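Local structure of putative lipase/esterase (Lactobacillus plantarum WCFS1, 3BXP) at residues L9-H14 against D142-Q147; Y35-I40 against D95-Q100; G65-V70 against H104-Q109. The protein probably hydrolyses carboxylic esters, as a putative carboxylesterase or lipase of the alpha/beta-hydrolase superfamily. One frame throughout, in Å; residues are numbered along the deposited sequence. Where two conformers were deposited one is given.

Contact 1. Residues L9-H14 against D142-Q147; sequences LNTAAH and DHYQGQ
Thr11 and Tyr144 meet through their hydroxyls, where two surface loops face each other. Thr11 opens a type I' beta turn that carries the chain from strand 2-9 back into strand 16-23. Its OG1 lies anti to the backbone N (chi1 -162°), a setting that directs the hydroxyl out to the other loop, and OG1 stands 2.5 Å from Tyr144 OH, at the ring edge and in its plane, in a short hydrogen bond whose proton could sit on either oxygen. Ala12 and Ala13 take the two positive-phi places of the turn, where glycine or asparagine is commoner; their small methyls are at least easily accommodated. The turn closes with His14 N bonded to Thr11 O at 2.8 Å; His14 also gives its ND1 proton to Ala12 O, 2.9 Å away and nearly straight at 168°. Tyr144 arrives from the opposite direction, its ring resting on Gln88 and Ala92 of helix 85-99. A phenylalanine here would probably still pack on the helix but leave Thr11 OG1 without its mate across the loops. With Thr11 CA and Tyr144 CA 10.2 Å apart, the long tyrosine side chain helps to span the gap, and a single hydroxyl pair ties hairpin to loop.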
ATOM      1  N   LEU B   9      13.941 -30.404  13.678  1.00 21.50           N
ATOM      2  CA  LEU B   9      13.057 -30.381  14.842  1.00 22.49           C
ATOM      3  C   LEU B   9      11.896 -31.255  14.530  1.00 24.11           C
ATOM      4  O   LEU B   9      11.686 -31.651  13.421  1.00 21.82           O
ATOM      5  CB  LEU B   9      12.565 -28.956  15.143  1.00 21.41           C
ATOM      6  CG  LEU B   9      13.622 -27.899  15.531  1.00 21.15           C
ATOM      7  CD1 LEU B   9      12.954 -26.587  15.879  1.00 25.69           C
ATOM      8  CD2 LEU B   9      14.497 -28.410  16.656  1.00 31.58           C
ATOM      9  N   ASN B  10      11.102 -31.526  15.539  1.00 25.39           N
ATOM     10  CA  ASN B  10       9.953 -32.428  15.396  1.00 26.07           C
ATOM     11  C   ASN B  10       8.862 -32.022  16.344  1.00 29.71           C
ATOM     12  O   ASN B  10       9.107 -31.713  17.528  1.00 30.02           O
ATOM     13  CB  ASN B  10      10.367 -33.876  15.635  1.00 28.92           C
ATOM     14  CG  ASN B  10       9.273 -34.896  15.236  1.00 28.50           C
ATOM     15  OD1 ASN B  10       8.217 -34.538  14.724  1.00 33.75           O
ATOM     16  ND2 ASN B  10       9.565 -36.181  15.434  1.00 40.54           N
ATOM     17  N   THR B  11       7.661 -31.967  15.804  1.00 26.70           N
ATOM     18  CA  THR B  11       6.476 -31.750  16.590  1.00 25.23           C
ATOM     19  C   THR B  11       5.348 -32.413  15.829  1.00 26.03           C
ATOM     20  O   THR B  11       5.372 -32.477  14.596  1.00 26.31           O
ATOM     21  CB  THR B  11       6.189 -30.222  16.822  1.00 27.49           C
ATOM     22  OG1 THR B  11       5.295 -30.053  17.920  1.00 27.93           O
ATOM     23  CG2 THR B  11       5.599 -29.529  15.562  1.00 24.57           C
ATOM     24  N   ALA B  12       4.358 -32.896  16.559  1.00 25.06           N
ATOM     25  CA  ALA B  12       3.153 -33.468  15.941  1.00 26.24           C
ATOM     26  C   ALA B  12       3.511 -34.577  14.955  1.00 26.98           C
ATOM     27  O   ALA B  12       2.738 -34.877  14.050  1.00 26.77           O
ATOM     28  CB  ALA B  12       2.328 -32.379  15.264  1.00 25.52           C
ATOM     29  N   ALA B  13       4.671 -35.196  15.172  1.00 26.39           N
ATOM     30  CA  ALA B  13       5.140 -36.324  14.366  1.00 25.35           C
ATOM     31  C   ALA B  13       5.351 -35.894  12.935  1.00 24.85           C
ATOM     32  O   ALA B  13       5.284 -36.699  12.015  1.00 23.15           O
ATOM     33  CB  ALA B  13       4.149 -37.531  14.422  1.00 26.19           C
ATOM     34  N   HIS B  14       5.621 -34.614  12.738  1.00 22.20           N
ATOM     35  CA  HIS B  14       5.946 -34.097  11.389  1.00 22.26           C
ATOM     36  C   HIS B  14       7.227 -33.300  11.500  1.00 21.79           C
ATOM     37  O   HIS B  14       7.205 -32.083  11.753  1.00 22.77           O
ATOM     38  CB  HIS B  14       4.829 -33.198  10.864  1.00 19.93           C
ATOM     39  CG  HIS B  14       3.630 -33.961  10.365  1.00 18.79           C
ATOM     40  ND1 HIS B  14       2.745 -34.575  11.210  1.00 23.74           N
ATOM     41  CD2 HIS B  14       3.183 -34.184   9.111  1.00 22.18           C
ATOM     42  CE1 HIS B  14       1.822 -35.205  10.498  1.00 21.52           C
ATOM     43  NE2 HIS B  14       2.043 -34.951   9.214  1.00 20.26           N
ATOM     44  N   ASP B 142      -1.212 -24.262  22.214  0.50 36.08           N
ATOM     45  CA  ASP B 142      -1.067 -23.866  23.609  0.50 35.13           C
ATOM     46  C   ASP B 142      -0.098 -24.810  24.327  0.50 34.04           C
ATOM     47  O   ASP B 142       0.108 -24.717  25.530  0.50 33.57           O
ATOM     48  CB  ASP B 142      -2.438 -23.792  24.301  0.50 35.84           C
ATOM     49  CG  ASP B 142      -3.260 -25.066  24.145  0.50 36.53           C
ATOM     50  OD1 ASP B 142      -2.712 -26.106  23.717  0.50 37.14           O
ATOM     51  OD2 ASP B 142      -4.466 -25.022  24.472  0.50 40.69           O
ATOM     52  N   HIS B 143       0.509 -25.706  23.561  1.00 32.80           N
ATOM     53  CA  HIS B 143       1.556 -26.557  24.064  1.00 32.08           C
ATOM     54  C   HIS B 143       2.930 -25.864  23.931  1.00 31.94           C
ATOM     55  O   HIS B 143       3.939 -26.309  24.470  1.00 30.33           O
ATOM     56  CB  HIS B 143       1.490 -27.893  23.316  1.00 36.67           C
ATOM     57  CG  HIS B 143       0.193 -28.620  23.545  1.00 46.34           C
ATOM     58  ND1 HIS B 143      -1.036 -27.985  23.488  1.00 50.02           N
ATOM     59  CD2 HIS B 143      -0.065 -29.908  23.880  1.00 46.04           C
ATOM     60  CE1 HIS B 143      -1.992 -28.856  23.758  1.00 51.61           C
ATOM     61  NE2 HIS B 143      -1.430 -30.031  23.989  1.00 50.87           N
ATOM     62  N   TYR B 144       2.957 -24.738  23.229  1.00 22.69           N
ATOM     63  CA  TYR B 144       4.229 -24.100  22.921  1.00 20.69           C
ATOM     64  C   TYR B 144       4.362 -22.759  23.609  1.00 23.64           C
ATOM     65  O   TYR B 144       3.416 -22.036  23.748  1.00 20.71           O
ATOM     66  CB  TYR B 144       4.351 -23.840  21.406  1.00 24.38           C
ATOM     67  CG  TYR B 144       4.115 -25.059  20.569  1.00 19.92           C
ATOM     68  CD1 TYR B 144       4.991 -26.112  20.598  1.00 23.77           C
ATOM     69  CD2 TYR B 144       3.022 -25.125  19.727  1.00 19.39           C
ATOM     70  CE1 TYR B 144       4.775 -27.235  19.823  1.00 28.56           C
ATOM     71  CE2 TYR B 144       2.806 -26.205  18.941  1.00 23.68           C
ATOM     72  CZ  TYR B 144       3.676 -27.276  18.997  1.00 23.95           C
ATOM     73  OH  TYR B 144       3.419 -28.385  18.214  1.00 25.28           O
ATOM     74  N   GLN B 145       5.595 -22.448  23.981  1.00 20.15           N
ATOM     75  CA  GLN B 145       5.997 -21.139  24.505  1.00 19.00           C
ATOM     76  C   GLN B 145       6.343 -20.150  23.429  1.00 21.77           C
ATOM     77  O   GLN B 145       6.813 -20.507  22.338  1.00 21.64           O
ATOM     78  CB  GLN B 145       7.221 -21.313  25.419  1.00 18.54           C
ATOM     79  CG  GLN B 145       6.939 -22.014  26.706  1.00 16.56           C
ATOM     80  CD  GLN B 145       6.035 -21.242  27.598  1.00 23.14           C
ATOM     81  OE1 GLN B 145       6.334 -20.141  27.917  1.00 25.82           O
ATOM     82  NE2 GLN B 145       4.920 -21.807  27.984  1.00 25.34           N
ATOM     83  N   GLY B 146       6.148 -18.881  23.761  1.00 20.78           N
ATOM     84  CA  GLY B 146       6.658 -17.759  23.007  1.00 18.92           C
ATOM     85  C   GLY B 146       5.565 -17.240  22.122  1.00 22.19           C
ATOM     86  O   GLY B 146       4.617 -17.971  21.782  1.00 20.22           O
ATOM     87  N   GLN B 147       5.655 -15.967  21.786  1.00 23.14           N
ATOM     88  CA  GLN B 147       4.721 -15.363  20.834  1.00 22.31           C
ATOM     89  C   GLN B 147       5.389 -14.275  20.014  1.00 21.90           C
ATOM     90  O   GLN B 147       6.301 -13.632  20.424  1.00 24.45           O
ATOM     91  CB  GLN B 147       3.458 -14.845  21.504  1.00 28.50           C
ATOM     92  CG  GLN B 147       3.684 -13.922  22.689  1.00 39.15           C
ATOM     93  CD  GLN B 147       2.376 -13.624  23.424  1.00 42.84           C
ATOM     94  OE1 GLN B 147       1.749 -14.520  24.002  1.00 50.53           O
ATOM     95  NE2 GLN B 147       1.949 -12.370  23.370  1.00 54.38           N
TER

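Contact 2. Residues Y35-I40 against D95-Q100; sequences YPIMII and DWITTQ
Ile97 projects from helix 85-99 onto Ile37 and Ile39 of strand 35-41, and three branched aliphatic side chains make the whole contact. On the helix residue CG1 is anti to the carbonyl carbon (chi1 -74°) and chi2 is extended, which carries CD1 down to the sheet while CG2 stays beside it as a second point of touch. Ile37 comes tip to tip with it: CG1 is anti to the backbone N (chi1 179°), and a chi2 turned to 149° accompanies a CD1 lying 4.1 Å from both Ile97 CG2 and Ile97 CD1. Ile39 meets Ile97 at a slant and more closely, with Ile39 CD1 3.4 Å from Ile97 CD1 and Ile39 CG1 3.5 Å from the same methyl, closer than such groups normally approach. Such helix-on-sheet packing belongs to the alpha/beta-hydrolase fold, in which strand 35-41 lies between strands 67-72 and 110-116 and helix 85-99 covers one face. Met38, a selenomethionine, points away from the helix, as expected between two inward-facing neighbours on a strand. Beta-branching suits Ile37 and Ile39 to the extended strand; on the helix, isoleucine's value is its two apolar branches, CG2 meeting Ile37 and CD1 lying closest to Ile39. Near the helix end, Thr98 OG1 bonds Asp95 O at 2.7 Å and Thr99 OG1 bonds Trp96 O at 2.6 Å, each hydroxyl lying on a carbonyl lone pair.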
ATOM      1  N   TYR B  35      19.066  -9.297  20.700  1.00 19.97           N
ATOM      2  CA  TYR B  35      18.623  -8.848  19.372  1.00 17.72           C
ATOM      3  C   TYR B  35      17.246  -9.387  19.069  1.00 14.72           C
ATOM      4  O   TYR B  35      16.899 -10.526  19.447  1.00 19.10           O
ATOM      5  CB  TYR B  35      19.540  -9.345  18.235  1.00 20.39           C
ATOM      6  CG  TYR B  35      20.977  -8.915  18.305  1.00 21.28           C
ATOM      7  CD1 TYR B  35      21.331  -7.589  18.378  1.00 28.39           C
ATOM      8  CD2 TYR B  35      21.976  -9.869  18.251  1.00 27.21           C
ATOM      9  CE1 TYR B  35      22.695  -7.226  18.445  1.00 34.30           C
ATOM     10  CE2 TYR B  35      23.299  -9.526  18.285  1.00 28.59           C
ATOM     11  CZ  TYR B  35      23.662  -8.231  18.380  1.00 26.25           C
ATOM     12  OH  TYR B  35      25.034  -7.972  18.395  1.00 27.97           O
ATOM     13  N   PRO B  36      16.424  -8.580  18.370  1.00 19.87           N
ATOM     14  CA  PRO B  36      15.225  -9.131  17.769  1.00 18.74           C
ATOM     15  C   PRO B  36      15.540 -10.266  16.816  1.00 18.63           C
ATOM     16  O   PRO B  36      16.674 -10.481  16.405  1.00 18.96           O
ATOM     17  CB  PRO B  36      14.622  -7.939  16.944  1.00 22.34           C
ATOM     18  CG  PRO B  36      15.353  -6.726  17.370  1.00 23.83           C
ATOM     19  CD  PRO B  36      16.719  -7.228  17.870  1.00 20.81           C
ATOM     20  N   ILE B  37      14.517 -11.024  16.447  1.00 18.47           N
ATOM     21  CA  ILE B  37      14.729 -12.186  15.574  1.00 16.80           C
ATOM     22  C   ILE B  37      13.572 -12.304  14.587  1.00 19.69           C
ATOM     23  O   ILE B  37      12.384 -12.147  14.943  1.00 21.53           O
ATOM     24  CB  ILE B  37      14.871 -13.514  16.444  1.00 19.42           C
ATOM     25  CG1 ILE B  37      15.076 -14.792  15.598  1.00 21.26           C
ATOM     26  CG2 ILE B  37      13.631 -13.768  17.328  1.00 22.85           C
ATOM     27  CD1 ILE B  37      15.893 -15.839  16.290  1.00 19.39           C
HETATM   28  N   MSE B  38      13.926 -12.579  13.362  1.00 19.35           N
HETATM   29  CA  MSE B  38      12.939 -12.779  12.295  1.00 19.71           C
HETATM   30  C   MSE B  38      12.947 -14.225  11.887  1.00 21.22           C
HETATM   31  O   MSE B  38      13.954 -14.751  11.455  1.00 19.99           O
HETATM   32  CB  MSE B  38      13.252 -11.937  11.057  1.00 22.59           C
HETATM   33  CG  MSE B  38      12.188 -12.032  10.055  1.00 22.90           C
HETATM   34 SE   MSE B  38      12.480 -10.775   8.588  0.75 22.67          SE
HETATM   35  CE  MSE B  38      12.322  -9.098   9.599  1.00 30.89           C
ATOM     36  N   ILE B  39      11.768 -14.821  11.927  1.00 17.47           N
ATOM     37  CA  ILE B  39      11.538 -16.183  11.409  1.00 20.68           C
ATOM     38  C   ILE B  39      10.909 -16.122  10.022  1.00 19.44           C
ATOM     39  O   ILE B  39       9.810 -15.571   9.852  1.00 22.00           O
ATOM     40  CB  ILE B  39      10.554 -16.972  12.304  1.00 22.51           C
ATOM     41  CG1 ILE B  39      11.035 -17.085  13.752  1.00 21.72           C
ATOM     42  CG2 ILE B  39      10.290 -18.396  11.686  1.00 21.42           C
ATOM     43  CD1 ILE B  39       9.902 -17.660  14.700  1.00 20.70           C
ATOM     44  N   ILE B  40      11.616 -16.690   9.065  1.00 16.84           N
ATOM     45  CA  ILE B  40      11.269 -16.569   7.625  1.00 18.87           C
ATOM     46  C   ILE B  40      10.635 -17.876   7.146  1.00 21.62           C
ATOM     47  O   ILE B  40      11.254 -18.975   7.257  1.00 21.40           O
ATOM     48  CB  ILE B  40      12.508 -16.207   6.759  1.00 19.45           C
ATOM     49  CG1 ILE B  40      13.060 -14.814   7.075  1.00 24.80           C
ATOM     50  CG2 ILE B  40      12.133 -16.304   5.265  1.00 17.80           C
ATOM     51  CD1 ILE B  40      14.479 -14.582   6.525  1.00 27.67           C
ATOM     52  N   ASP B  95       8.840 -21.676  20.027  1.00 17.81           N
ATOM     53  CA  ASP B  95       9.235 -22.292  21.304  1.00 18.37           C
ATOM     54  C   ASP B  95      10.727 -22.605  21.350  1.00 20.13           C
ATOM     55  O   ASP B  95      11.461 -22.222  22.260  1.00 20.66           O
ATOM     56  CB  ASP B  95       8.419 -23.559  21.488  1.00 17.14           C
ATOM     57  CG  ASP B  95       8.610 -24.207  22.838  1.00 24.15           C
ATOM     58  OD1 ASP B  95       9.709 -24.674  23.069  1.00 22.12           O
ATOM     59  OD2 ASP B  95       7.662 -24.314  23.626  1.00 20.51           O
ATOM     60  N   TRP B  96      11.218 -23.235  20.291  1.00 21.58           N
ATOM     61  CA  TRP B  96      12.650 -23.548  20.247  1.00 18.33           C
ATOM     62  C   TRP B  96      13.527 -22.288  20.402  1.00 16.22           C
ATOM     63  O   TRP B  96      14.490 -22.245  21.177  1.00 19.45           O
ATOM     64  CB  TRP B  96      12.986 -24.326  18.974  1.00 20.76           C
ATOM     65  CG  TRP B  96      14.419 -24.710  18.906  1.00 19.98           C
ATOM     66  CD1 TRP B  96      15.039 -25.768  19.549  1.00 21.99           C
ATOM     67  CD2 TRP B  96      15.445 -24.045  18.146  1.00 20.77           C
ATOM     68  NE1 TRP B  96      16.382 -25.782  19.217  1.00 22.62           N
ATOM     69  CE2 TRP B  96      16.649 -24.739  18.371  1.00 24.66           C
ATOM     70  CE3 TRP B  96      15.452 -22.930  17.282  1.00 21.10           C
ATOM     71  CZ2 TRP B  96      17.859 -24.351  17.761  1.00 22.73           C
ATOM     72  CZ3 TRP B  96      16.659 -22.547  16.696  1.00 21.19           C
ATOM     73  CH2 TRP B  96      17.835 -23.263  16.942  1.00 24.84           C
ATOM     74  N   ILE B  97      13.142 -21.216  19.718  1.00 19.93           N
ATOM     75  CA  ILE B  97      13.877 -19.952  19.810  1.00 17.30           C
ATOM     76  C   ILE B  97      13.920 -19.501  21.266  1.00 18.58           C
ATOM     77  O   ILE B  97      14.960 -19.049  21.721  1.00 18.65           O
ATOM     78  CB  ILE B  97      13.258 -18.875  18.890  1.00 16.79           C
ATOM     79  CG1 ILE B  97      13.614 -19.186  17.409  1.00 21.96           C
ATOM     80  CG2 ILE B  97      13.696 -17.471  19.304  1.00 18.31           C
ATOM     81  CD1 ILE B  97      12.757 -18.522  16.374  1.00 22.22           C
ATOM     82  N   THR B  98      12.800 -19.604  21.981  1.00 17.84           N
ATOM     83  CA  THR B  98      12.793 -19.184  23.377  1.00 18.31           C
ATOM     84  C   THR B  98      13.792 -19.992  24.201  1.00 18.49           C
ATOM     85  O   THR B  98      14.430 -19.469  25.100  1.00 18.74           O
ATOM     86  CB  THR B  98      11.390 -19.190  24.072  1.00 20.66           C
ATOM     87  OG1 THR B  98      10.876 -20.515  24.241  1.00 20.48           O
ATOM     88  CG2 THR B  98      10.410 -18.339  23.320  1.00 19.04           C
ATOM     89  N   THR B  99      13.946 -21.273  23.890  1.00 19.45           N
ATOM     90  CA  THR B  99      14.812 -22.101  24.649  1.00 19.29           C
ATOM     91  C   THR B  99      16.256 -21.673  24.364  1.00 18.05           C
ATOM     92  O   THR B  99      17.133 -21.997  25.151  1.00 20.98           O
ATOM     93  CB  THR B  99      14.637 -23.639  24.382  1.00 19.32           C
ATOM     94  OG1 THR B  99      15.112 -23.959  23.082  1.00 19.91           O
ATOM     95  CG2 THR B  99      13.164 -24.099  24.550  1.00 19.15           C
ATOM     96  N   GLN B 100      16.495 -20.990  23.219  1.00 20.07           N
ATOM     97  CA  GLN B 100      17.854 -20.537  22.833  1.00 17.32           C
ATOM     98  C   GLN B 100      18.150 -19.106  23.192  1.00 21.53           C
ATOM     99  O   GLN B 100      19.191 -18.556  22.777  1.00 20.34           O
ATOM    100  CB  GLN B 100      18.009 -20.665  21.313  1.00 20.69           C
ATOM    101  CG  GLN B 100      17.763 -22.047  20.841  1.00 19.66           C
ATOM    102  CD  GLN B 100      18.798 -23.014  21.373  1.00 31.80           C
ATOM    103  OE1 GLN B 100      19.999 -22.761  21.267  1.00 35.03           O
ATOM    104  NE2 GLN B 100      18.347 -24.103  21.974  1.00 33.42           N
TER

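Contact 3. Residues G65-V70 against H104-Q109; sequences GMHTVV and HHVDCQ. With PGR (R-1,2-propanediol), chain L.
His67 NE2 donates to His105 O across 2.9 Å, in a bond close to straight (169° at the hydrogen). The acceptor lies in the imidazole plane at the ring edge, yet from the carbonyl's side the donor stands 58° above its plane. His104 O is also near, 3.1 Å from His67 NE2. Val106 adds an apolar touch, its CG2 3.9 Å from His67 CD2. Farther out, His67 ND1 is hydrogen-bonded to Leu23 N, and Trp22 and Tyr35 each meet the ring edge-to-face, which together probably fix its rotation. His105, the first residue after helix 101-104 to leave helical angles, has positive phi; this turn out of the helix probably helps present its carbonyl to His67. The contact is plain structural packing within the alpha/beta-hydrolase sheet, tying the start of strand 67-72 to the connection that leads from helix 101-104 toward strand 110-116. A propanediol, probably from the crystallisation liquor, has O1 2.6 Å from Val106 O. Histidine suits this buried place because its two nitrogens do opposite jobs: the geometry is consistent with a neutral ring protonated on NE2, where ND1 accepts from one backbone amide and NE2 serves a backbone carbonyl.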
ATOM      1  N   GLY B  65      20.705  -5.681  12.354  1.00 21.71           N
ATOM      2  CA  GLY B  65      20.846  -6.065  13.778  1.00 21.51           C
ATOM      3  C   GLY B  65      19.790  -7.011  14.322  1.00 23.86           C
ATOM      4  O   GLY B  65      19.218  -6.796  15.397  1.00 24.21           O
HETATM    5  N   MSE B  66      19.529  -8.062  13.554  1.00 21.89           N
HETATM    6  CA  MSE B  66      18.580  -9.088  13.947  1.00 20.82           C
HETATM    7  C   MSE B  66      19.131 -10.468  13.707  1.00 20.40           C
HETATM    8  O   MSE B  66      19.920 -10.700  12.787  1.00 20.63           O
HETATM    9  CB  MSE B  66      17.307  -8.921  13.134  1.00 23.74           C
HETATM   10  CG  MSE B  66      16.683  -7.570  13.331  1.00 27.27           C
HETATM   11 SE   MSE B  66      15.040  -7.507  12.246  0.75 33.41          SE
HETATM   12  CE  MSE B  66      15.287  -8.889  11.389  1.00 14.30           C
ATOM     13  N   HIS B  67      18.660 -11.398  14.506  1.00 19.41           N
ATOM     14  CA  HIS B  67      18.867 -12.815  14.195  1.00 19.62           C
ATOM     15  C   HIS B  67      17.838 -13.232  13.125  1.00 19.38           C
ATOM     16  O   HIS B  67      16.803 -12.564  12.996  1.00 19.59           O
ATOM     17  CB  HIS B  67      18.558 -13.642  15.401  1.00 17.70           C
ATOM     18  CG  HIS B  67      19.392 -13.394  16.598  1.00 18.86           C
ATOM     19  ND1 HIS B  67      20.750 -13.618  16.629  1.00 19.48           N
ATOM     20  CD2 HIS B  67      19.029 -13.028  17.853  1.00 20.79           C
ATOM     21  CE1 HIS B  67      21.185 -13.403  17.864  1.00 20.77           C
ATOM     22  NE2 HIS B  67      20.161 -13.050  18.623  1.00 19.14           N
ATOM     23  N   THR B  68      18.138 -14.303  12.378  1.00 18.48           N
ATOM     24  CA  THR B  68      17.112 -14.868  11.515  1.00 18.33           C
ATOM     25  C   THR B  68      17.094 -16.358  11.602  1.00 21.73           C
ATOM     26  O   THR B  68      18.109 -16.997  11.802  1.00 19.91           O
ATOM     27  CB  THR B  68      17.250 -14.386  10.072  1.00 24.59           C
ATOM     28  OG1 THR B  68      18.444 -14.909   9.480  1.00 26.66           O
ATOM     29  CG2 THR B  68      17.245 -12.867  10.033  1.00 21.77           C
ATOM     30  N   VAL B  69      15.895 -16.919  11.455  1.00 19.34           N
ATOM     31  CA  VAL B  69      15.723 -18.398  11.393  1.00 21.46           C
ATOM     32  C   VAL B  69      14.866 -18.662  10.177  1.00 23.56           C
ATOM     33  O   VAL B  69      13.841 -18.002   9.993  1.00 21.76           O
ATOM     34  CB  VAL B  69      15.023 -18.980  12.665  1.00 20.00           C
ATOM     35  CG1 VAL B  69      14.590 -20.505  12.498  1.00 24.33           C
ATOM     36  CG2 VAL B  69      15.915 -18.810  13.949  1.00 21.33           C
ATOM     37  N   VAL B  70      15.279 -19.605   9.337  1.00 20.90           N
ATOM     38  CA  VAL B  70      14.448 -20.031   8.205  1.00 23.27           C
ATOM     39  C   VAL B  70      13.793 -21.333   8.555  1.00 21.80           C
ATOM     40  O   VAL B  70      14.471 -22.244   9.017  1.00 20.93           O
ATOM     41  CB  VAL B  70      15.294 -20.149   6.904  1.00 24.98           C
ATOM     42  CG1 VAL B  70      14.393 -20.664   5.751  1.00 20.86           C
ATOM     43  CG2 VAL B  70      15.954 -18.762   6.550  1.00 26.64           C
ATOM     44  N   HIS B 104      21.988 -17.467  22.790  1.00 20.21           N
ATOM     45  CA  HIS B 104      22.340 -16.623  21.615  1.00 16.81           C
ATOM     46  C   HIS B 104      21.845 -15.202  21.695  1.00 20.45           C
ATOM     47  O   HIS B 104      21.977 -14.452  20.740  1.00 20.36           O
ATOM     48  CB  HIS B 104      21.848 -17.259  20.330  1.00 21.15           C
ATOM     49  CG  HIS B 104      22.507 -18.555  20.060  1.00 22.59           C
ATOM     50  ND1 HIS B 104      23.849 -18.617  19.740  1.00 24.82           N
ATOM     51  CD2 HIS B 104      22.073 -19.832  20.169  1.00 24.17           C
ATOM     52  CE1 HIS B 104      24.202 -19.887  19.630  1.00 26.53           C
ATOM     53  NE2 HIS B 104      23.148 -20.642  19.890  1.00 20.86           N
ATOM     54  N   HIS B 105      21.228 -14.878  22.831  1.00 18.16           N
ATOM     55  CA  HIS B 105      20.851 -13.495  23.200  1.00 19.46           C
ATOM     56  C   HIS B 105      19.777 -12.990  22.280  1.00 20.50           C
ATOM     57  O   HIS B 105      19.997 -12.181  21.423  1.00 19.47           O
ATOM     58  CB  HIS B 105      22.090 -12.615  23.171  1.00 17.71           C
ATOM     59  CG  HIS B 105      23.265 -13.224  23.876  1.00 17.90           C
ATOM     60  ND1 HIS B 105      23.243 -13.586  25.208  1.00 20.01           N
ATOM     61  CD2 HIS B 105      24.495 -13.555  23.413  1.00 23.76           C
ATOM     62  CE1 HIS B 105      24.419 -14.101  25.535  1.00 23.13           C
ATOM     63  NE2 HIS B 105      25.197 -14.088  24.461  1.00 23.77           N
ATOM     64  N   VAL B 106      18.589 -13.558  22.453  1.00 18.89           N
ATOM     65  CA  VAL B 106      17.451 -13.267  21.630  1.00 19.11           C
ATOM     66  C   VAL B 106      16.399 -12.499  22.436  1.00 19.67           C
ATOM     67  O   VAL B 106      16.040 -12.898  23.546  1.00 19.11           O
ATOM     68  CB  VAL B 106      16.772 -14.550  21.152  1.00 18.44           C
ATOM     69  CG1 VAL B 106      15.611 -14.203  20.155  1.00 17.70           C
ATOM     70  CG2 VAL B 106      17.804 -15.577  20.569  1.00 20.25           C
ATOM     71  N   ASP B 107      15.931 -11.377  21.895  1.00 18.35           N
ATOM     72  CA  ASP B 107      14.873 -10.617  22.574  1.00 20.29           C
ATOM     73  C   ASP B 107      13.556 -11.260  22.179  1.00 20.76           C
ATOM     74  O   ASP B 107      13.057 -11.080  21.059  1.00 20.01           O
ATOM     75  CB  ASP B 107      14.864  -9.139  22.158  1.00 20.51           C
ATOM     76  CG  ASP B 107      13.860  -8.295  22.920  1.00 22.13           C
ATOM     77  OD1 ASP B 107      12.943  -8.825  23.618  1.00 20.61           O
ATOM     78  OD2 ASP B 107      14.032  -7.038  22.832  1.00 25.07           O
ATOM     79  N   CYS B 108      13.001 -12.024  23.096  1.00 20.11           N
ATOM     80  CA  CYS B 108      11.759 -12.733  22.798  1.00 19.52           C
ATOM     81  C   CYS B 108      10.507 -11.891  22.877  1.00 18.76           C
ATOM     82  O   CYS B 108       9.407 -12.390  22.635  1.00 17.88           O
ATOM     83  CB  CYS B 108      11.605 -13.951  23.718  1.00 23.28           C
ATOM     84  SG  CYS B 108      12.883 -15.188  23.337  1.00 24.94           S
ATOM     85  N   GLN B 109      10.640 -10.629  23.242  1.00 19.83           N
ATOM     86  CA  GLN B 109       9.546  -9.683  23.074  1.00 19.96           C
ATOM     87  C   GLN B 109       9.494  -9.055  21.673  1.00 21.02           C
ATOM     88  O   GLN B 109       8.582  -8.286  21.374  1.00 19.69           O
ATOM     89  CB  GLN B 109       9.614  -8.557  24.112  1.00 18.06           C
ATOM     90  CG  GLN B 109       9.646  -9.083  25.585  1.00 19.36           C
ATOM     91  CD  GLN B 109       8.404  -9.885  25.903  1.00 26.41           C
ATOM     92  OE1 GLN B 109       7.305  -9.362  25.862  1.00 24.07           O
ATOM     93  NE2 GLN B 109       8.572 -11.156  26.201  1.00 23.32           N
TER
HETATM   94  C1  PGR L 281      15.987 -13.179  26.722  1.00 47.42           C
HETATM   95  C2  PGR L 281      16.788 -13.771  27.864  1.00 51.50           C
HETATM   96  C3  PGR L 281      17.442 -12.642  28.653  1.00 48.65           C
HETATM   97  O1  PGR L 281      16.994 -12.570  25.952  1.00 55.75           O
HETATM   98  O2  PGR L 281      15.866 -14.566  28.598  1.00 50.61           O

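In the fold
Contact 2 is wholly buried and wholly apolar, contact 3 is partly buried and mixes a polar bond with packing, and contact 1 lies at the surface and rests on hydroxyls. Contacts 2 and 3 have centres about 5 Å apart and share one sheet: strands 35-41 and 67-72 are neighbours in it, and Ile37 CG2 packs on Val106 CG1 at 3.5 Å. Contact 1, its centre about 13 Å from that of contact 2, reaches the same helix from outside, with Gln145 N probably hydrogen-bonded to Asp95 OD2. Along the chain contacts 2 and 3 cross, and both nest within the long loop that contact 1 closes.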